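Local coordinates for protein RNA-dependent RNA polymerase (Taggert virus, PDB 6DX3) that probably removes ubiquitin from host proteins, through a viral ovarian tumor (vOTU) domain that acts as a cysteine protease, at residues Gln34-Ala46 with Gln53-Val65. Numbering follows the deposited sequence.
Sequences QPMDGNCLYHSLA and QQPDSYKLIKEQV
Tyr42 is the knob of this helix-helix contact: its side chain sits among Tyr58, Ile61, Lys62 and Val65, with Lys62 CG over one ring face and Ile61 CG2 and Val65 CG2 at its edge. Beside it, Ala46 CB meets Ile61 CG1 at 3.7 Å. The axes of helices 40-46 and 57-65 cross at 103° and come within 7.8 Å. Tyr58 bridges to the loop before the first helix. With chi1 at 80°, its CG stands between backbone N and carbonyl carbon, which lays the ring alongside His43 and against the Asn39 amide, planes 18° apart in a stack. Tyr58 CB covers one face of the His43 imidazole, whose opposite face carries Pro35 CG.

Among the polar links, Gln53 NE2 donates to Gln34 OE1 (3.3 Å), tilted out of the carbonyl plane, and Gln34 NE2 is bonded to Val32 O. One water joins His43 ND1, Gln53 NE2 and Gln54 O. A second connects Asn39 OD1 with Lys62 NZ, which also bonds Lys95 O.

Cys40 opens helix 40-49 and touches His150 of strand 150-156, the arrangement expected of the catalytic cysteine and histidine in an OTU-like cysteine protease of the papain-like clan CA; helix 57-72 packs behind that cysteine helix.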
loop_
_atom_site.group_PDB
_atom_site.type_symbol
_atom_site.label_atom_id
_atom_site.label_comp_id
_atom_site.label_asym_id
_atom_site.label_seq_id
_atom_site.Cartn_x
_atom_site.Cartn_y
_atom_site.Cartn_z
ATOM N N GLN A 34 -9.483 -7.524 4.942
ATOM C CA GLN A 34 -10.245 -6.368 4.511
ATOM C C GLN A 34 -11.385 -6.796 3.594
ATOM O O GLN A 34 -11.325 -7.864 2.976
ATOM C CB GLN A 34 -9.330 -5.373 3.785
ATOM C CG GLN A 34 -8.193 -4.861 4.651
ATOM C CD GLN A 34 -8.691 -4.242 5.941
ATOM O OE1 GLN A 34 -9.570 -3.379 5.930
ATOM N NE2 GLN A 34 -8.131 -4.679 7.062
ATOM N N PRO A 35 -12.451 -5.998 3.502
ATOM C CA PRO A 35 -13.593 -6.387 2.663
ATOM C C PRO A 35 -13.166 -6.701 1.236
ATOM O O PRO A 35 -12.285 -6.051 0.671
ATOM C CB PRO A 35 -14.506 -5.159 2.726
ATOM C CG PRO A 35 -14.196 -4.545 4.050
ATOM C CD PRO A 35 -12.725 -4.771 4.273
ATOM N N MET A 36 -13.795 -7.725 0.656
ATOM C CA MET A 36 -13.415 -8.227 -0.664
ATOM C C MET A 36 -14.168 -7.483 -1.769
ATOM O O MET A 36 -14.918 -8.057 -2.557
ATOM C CB MET A 36 -13.653 -9.732 -0.743
ATOM C CG MET A 36 -12.518 -10.585 -0.186
ATOM S SD MET A 36 -13.006 -12.305 0.089
ATOM C CE MET A 36 -13.744 -12.188 1.719
ATOM N N ASP A 37 -13.954 -6.171 -1.811
ATOM C CA ASP A 37 -14.458 -5.320 -2.879
ATOM C C ASP A 37 -13.286 -4.623 -3.565
ATOM O O ASP A 37 -12.118 -4.852 -3.241
ATOM C CB ASP A 37 -15.476 -4.308 -2.343
ATOM C CG ASP A 37 -14.959 -3.517 -1.149
ATOM O OD1 ASP A 37 -13.729 -3.362 -0.994
ATOM O OD2 ASP A 37 -15.798 -3.052 -0.352
ATOM N N GLY A 38 -13.613 -3.761 -4.526
ATOM C CA GLY A 38 -12.607 -2.985 -5.225
ATOM C C GLY A 38 -11.966 -1.873 -4.419
ATOM O O GLY A 38 -11.072 -1.199 -4.939
ATOM N N ASN A 39 -12.391 -1.659 -3.174
ATOM C CA ASN A 39 -11.818 -0.629 -2.315
ATOM C C ASN A 39 -10.779 -1.187 -1.348
ATOM O O ASN A 39 -10.297 -0.452 -0.478
ATOM C CB ASN A 39 -12.927 0.079 -1.529
ATOM C CG ASN A 39 -13.989 0.691 -2.426
ATOM O OD1 ASN A 39 -13.683 1.358 -3.414
ATOM N ND2 ASN A 39 -15.251 0.463 -2.081
ATOM N N CYS A 40 -10.410 -2.463 -1.502
ATOM C CA CYS A 40 -9.611 -3.161 -0.497
ATOM C C CYS A 40 -8.252 -2.510 -0.260
ATOM O O CYS A 40 -7.730 -2.570 0.860
ATOM C CB CYS A 40 -9.426 -4.618 -0.915
ATOM S SG CYS A 40 -8.707 -4.772 -2.558
ATOM N N LEU A 41 -7.646 -1.911 -1.288
ATOM C CA LEU A 41 -6.389 -1.202 -1.059
ATOM C C LEU A 41 -6.588 -0.066 -0.065
ATOM O O LEU A 41 -5.812 0.088 0.885
ATOM C CB LEU A 41 -5.815 -0.665 -2.371
ATOM C CG LEU A 41 -4.575 0.211 -2.148
ATOM C CD1 LEU A 41 -3.399 -0.628 -1.654
ATOM C CD2 LEU A 41 -4.190 0.991 -3.392
ATOM N N TYR A 42 -7.645 0.729 -0.259
ATOM C CA TYR A 42 -7.897 1.869 0.615
ATOM C C TYR A 42 -8.349 1.430 2.002
ATOM O O TYR A 42 -8.030 2.097 2.992
ATOM C CB TYR A 42 -8.927 2.794 -0.032
ATOM C CG TYR A 42 -8.537 3.195 -1.435
ATOM C CD1 TYR A 42 -7.413 3.980 -1.660
ATOM C CD2 TYR A 42 -9.277 2.781 -2.534
ATOM C CE1 TYR A 42 -7.039 4.350 -2.938
ATOM C CE2 TYR A 42 -8.911 3.147 -3.822
ATOM C CZ TYR A 42 -7.788 3.931 -4.015
ATOM O OH TYR A 42 -7.412 4.304 -5.283
ATOM N N HIS A 43 -9.091 0.323 2.094
ATOM C CA HIS A 43 -9.411 -0.260 3.395
ATOM C C HIS A 43 -8.140 -0.602 4.162
ATOM O O HIS A 43 -7.992 -0.247 5.338
ATOM C CB HIS A 43 -10.261 -1.520 3.214
ATOM C CG HIS A 43 -11.700 -1.255 2.897
ATOM N ND1 HIS A 43 -12.566 -0.669 3.796
ATOM C CD2 HIS A 43 -12.431 -1.519 1.789
ATOM C CE1 HIS A 43 -13.765 -0.576 3.251
ATOM N NE2 HIS A 43 -13.710 -1.082 2.033
ATOM N N SER A 44 -7.209 -1.303 3.507
ATOM C CA SER A 44 -5.999 -1.758 4.183
ATOM C C SER A 44 -5.081 -0.599 4.544
ATOM O O SER A 44 -4.413 -0.644 5.581
ATOM C CB SER A 44 -5.262 -2.772 3.308
ATOM O OG SER A 44 -5.144 -2.293 1.981
ATOM N N LEU A 45 -5.033 0.441 3.709
ATOM C CA LEU A 45 -4.283 1.639 4.070
ATOM C C LEU A 45 -4.941 2.371 5.236
ATOM O O LEU A 45 -4.249 2.902 6.112
ATOM C CB LEU A 45 -4.149 2.559 2.859
ATOM C CG LEU A 45 -3.206 2.069 1.758
ATOM C CD1 LEU A 45 -3.202 3.033 0.580
ATOM C CD2 LEU A 45 -1.804 1.881 2.306
ATOM N N ALA A 46 -6.276 2.411 5.267
ATOM C CA ALA A 46 -6.959 3.003 6.414
ATOM C C ALA A 46 -6.730 2.184 7.676
ATOM O O ALA A 46 -6.676 2.742 8.779
ATOM C CB ALA A 46 -8.457 3.135 6.139
ATOM N N GLN A 53 -10.962 2.051 12.890
ATOM C CA GLN A 53 -11.342 1.964 11.485
ATOM C C GLN A 53 -12.836 1.696 11.347
ATOM O O GLN A 53 -13.396 0.843 12.043
ATOM C CB GLN A 53 -10.540 0.868 10.780
ATOM C CG GLN A 53 -10.791 0.791 9.276
ATOM C CD GLN A 53 -10.136 -0.413 8.624
ATOM O OE1 GLN A 53 -9.552 -1.261 9.300
ATOM N NE2 GLN A 53 -10.231 -0.493 7.303
ATOM N N GLN A 54 -13.474 2.434 10.450
ATOM C CA GLN A 54 -14.886 2.288 10.138
ATOM C C GLN A 54 -15.050 1.773 8.714
ATOM O O GLN A 54 -14.107 1.819 7.917
ATOM C CB GLN A 54 -15.616 3.629 10.302
ATOM C CG GLN A 54 -15.468 4.226 11.686
ATOM C CD GLN A 54 -16.276 3.485 12.723
ATOM O OE1 GLN A 54 -15.744 3.070 13.752
ATOM N NE2 GLN A 54 -17.571 3.320 12.465
ATOM N N PRO A 55 -16.228 1.245 8.366
ATOM C CA PRO A 55 -16.422 0.751 6.990
ATOM C C PRO A 55 -16.183 1.800 5.920
ATOM O O PRO A 55 -15.804 1.447 4.796
ATOM C CB PRO A 55 -17.882 0.277 6.996
ATOM C CG PRO A 55 -18.143 -0.088 8.415
ATOM C CD PRO A 55 -17.364 0.893 9.239
ATOM N N ASP A 56 -16.387 3.079 6.225
ATOM C CA ASP A 56 -16.172 4.142 5.255
ATOM C C ASP A 56 -14.819 4.830 5.403
ATOM O O ASP A 56 -14.556 5.800 4.684
ATOM C CB ASP A 56 -17.298 5.180 5.351
ATOM C CG ASP A 56 -17.394 5.821 6.724
ATOM O OD1 ASP A 56 -16.768 5.304 7.672
ATOM O OD2 ASP A 56 -18.096 6.847 6.856
ATOM N N SER A 57 -13.953 4.354 6.306
ATOM C CA SER A 57 -12.657 5.001 6.499
ATOM C C SER A 57 -11.838 5.014 5.216
ATOM O O SER A 57 -11.035 5.931 5.002
ATOM C CB SER A 57 -11.869 4.306 7.609
ATOM O OG SER A 57 -12.507 4.441 8.866
ATOM N N TYR A 58 -12.029 4.010 4.354
ATOM C CA TYR A 58 -11.312 3.959 3.085
ATOM C C TYR A 58 -11.572 5.198 2.239
ATOM O O TYR A 58 -10.731 5.570 1.412
ATOM C CB TYR A 58 -11.712 2.702 2.307
ATOM C CG TYR A 58 -13.035 2.826 1.582
ATOM C CD1 TYR A 58 -13.088 3.214 0.249
ATOM C CD2 TYR A 58 -14.232 2.558 2.232
ATOM C CE1 TYR A 58 -14.293 3.330 -0.414
ATOM C CE2 TYR A 58 -15.445 2.670 1.576
ATOM C CZ TYR A 58 -15.469 3.055 0.252
ATOM O OH TYR A 58 -16.670 3.170 -0.406
ATOM N N LYS A 59 -12.736 5.829 2.413
ATOM C CA LYS A 59 -13.029 7.059 1.685
ATOM C C LYS A 59 -12.052 8.164 2.064
ATOM O O LYS A 59 -11.622 8.944 1.205
ATOM C CB LYS A 59 -14.468 7.503 1.953
ATOM C CG LYS A 59 -15.527 6.622 1.309
ATOM C CD LYS A 59 -16.880 7.328 1.280
ATOM C CE LYS A 59 -17.969 6.424 0.725
ATOM N NZ LYS A 59 -19.285 7.120 0.631
ATOM N N LEU A 60 -11.695 8.247 3.349
ATOM C CA LEU A 60 -10.666 9.190 3.778
ATOM C C LEU A 60 -9.381 8.985 2.989
ATOM O O LEU A 60 -8.730 9.954 2.580
ATOM C CB LEU A 60 -10.396 9.029 5.276
ATOM C CG LEU A 60 -11.493 9.390 6.281
ATOM C CD1 LEU A 60 -10.933 9.358 7.691
ATOM C CD2 LEU A 60 -12.098 10.752 5.987
ATOM N N ILE A 61 -9.009 7.723 2.758
ATOM C CA ILE A 61 -7.771 7.417 2.050
ATOM C C ILE A 61 -7.881 7.798 0.582
ATOM O O ILE A 61 -6.974 8.422 0.018
ATOM C CB ILE A 61 -7.427 5.926 2.224
ATOM C CG1 ILE A 61 -7.267 5.590 3.706
ATOM C CG2 ILE A 61 -6.164 5.566 1.458
ATOM C CD1 ILE A 61 -6.252 6.462 4.412
ATOM N N LYS A 62 -8.996 7.435 -0.055
ATOM C CA LYS A 62 -9.158 7.649 -1.491
ATOM C C LYS A 62 -9.201 9.132 -1.838
ATOM O O LYS A 62 -8.676 9.548 -2.878
ATOM C CB LYS A 62 -10.427 6.939 -1.967
ATOM C CG LYS A 62 -10.579 6.821 -3.464
ATOM C CD LYS A 62 -11.593 5.735 -3.811
ATOM C CE LYS A 62 -12.060 5.866 -5.250
ATOM N NZ LYS A 62 -12.692 4.622 -5.775
ATOM N N GLU A 63 -9.827 9.948 -0.987
ATOM C CA GLU A 63 -9.847 11.385 -1.236
ATOM C C GLU A 63 -8.450 11.983 -1.117
ATOM O O GLU A 63 -8.091 12.892 -1.875
ATOM C CB GLU A 63 -10.811 12.072 -0.270
ATOM C CG GLU A 63 -12.250 11.605 -0.397
ATOM C CD GLU A 63 -13.119 12.109 0.732
ATOM O OE1 GLU A 63 -12.561 12.629 1.721
ATOM O OE2 GLU A 63 -14.357 11.983 0.633
ATOM N N GLN A 64 -7.647 11.479 -0.175
ATOM C CA GLN A 64 -6.281 11.959 -0.027
ATOM C C GLN A 64 -5.414 11.570 -1.218
ATOM O O GLN A 64 -4.510 12.325 -1.591
ATOM C CB GLN A 64 -5.676 11.413 1.266
ATOM C CG GLN A 64 -6.236 12.046 2.531
ATOM C CD GLN A 64 -5.701 13.443 2.760
ATOM O OE1 GLN A 64 -4.495 13.674 2.707
ATOM N NE2 GLN A 64 -6.599 14.386 3.007
ATOM N N VAL A 65 -5.671 10.405 -1.820
ATOM C CA VAL A 65 -4.893 9.975 -2.979
ATOM C C VAL A 65 -5.128 10.914 -4.157
ATOM O O VAL A 65 -4.186 11.269 -4.879
ATOM C CB VAL A 65 -5.235 8.515 -3.338
ATOM C CG1 VAL A 65 -4.673 8.146 -4.705
ATOM C CG2 VAL A 65 -4.710 7.566 -2.270
HETATM O O HOH W 1 -12.087 2.320 -4.927
HETATM O O HOH W 2 -14.820 3.992 -4.364
HETATM O O HOH W 3 -12.287 1.461 5.668
#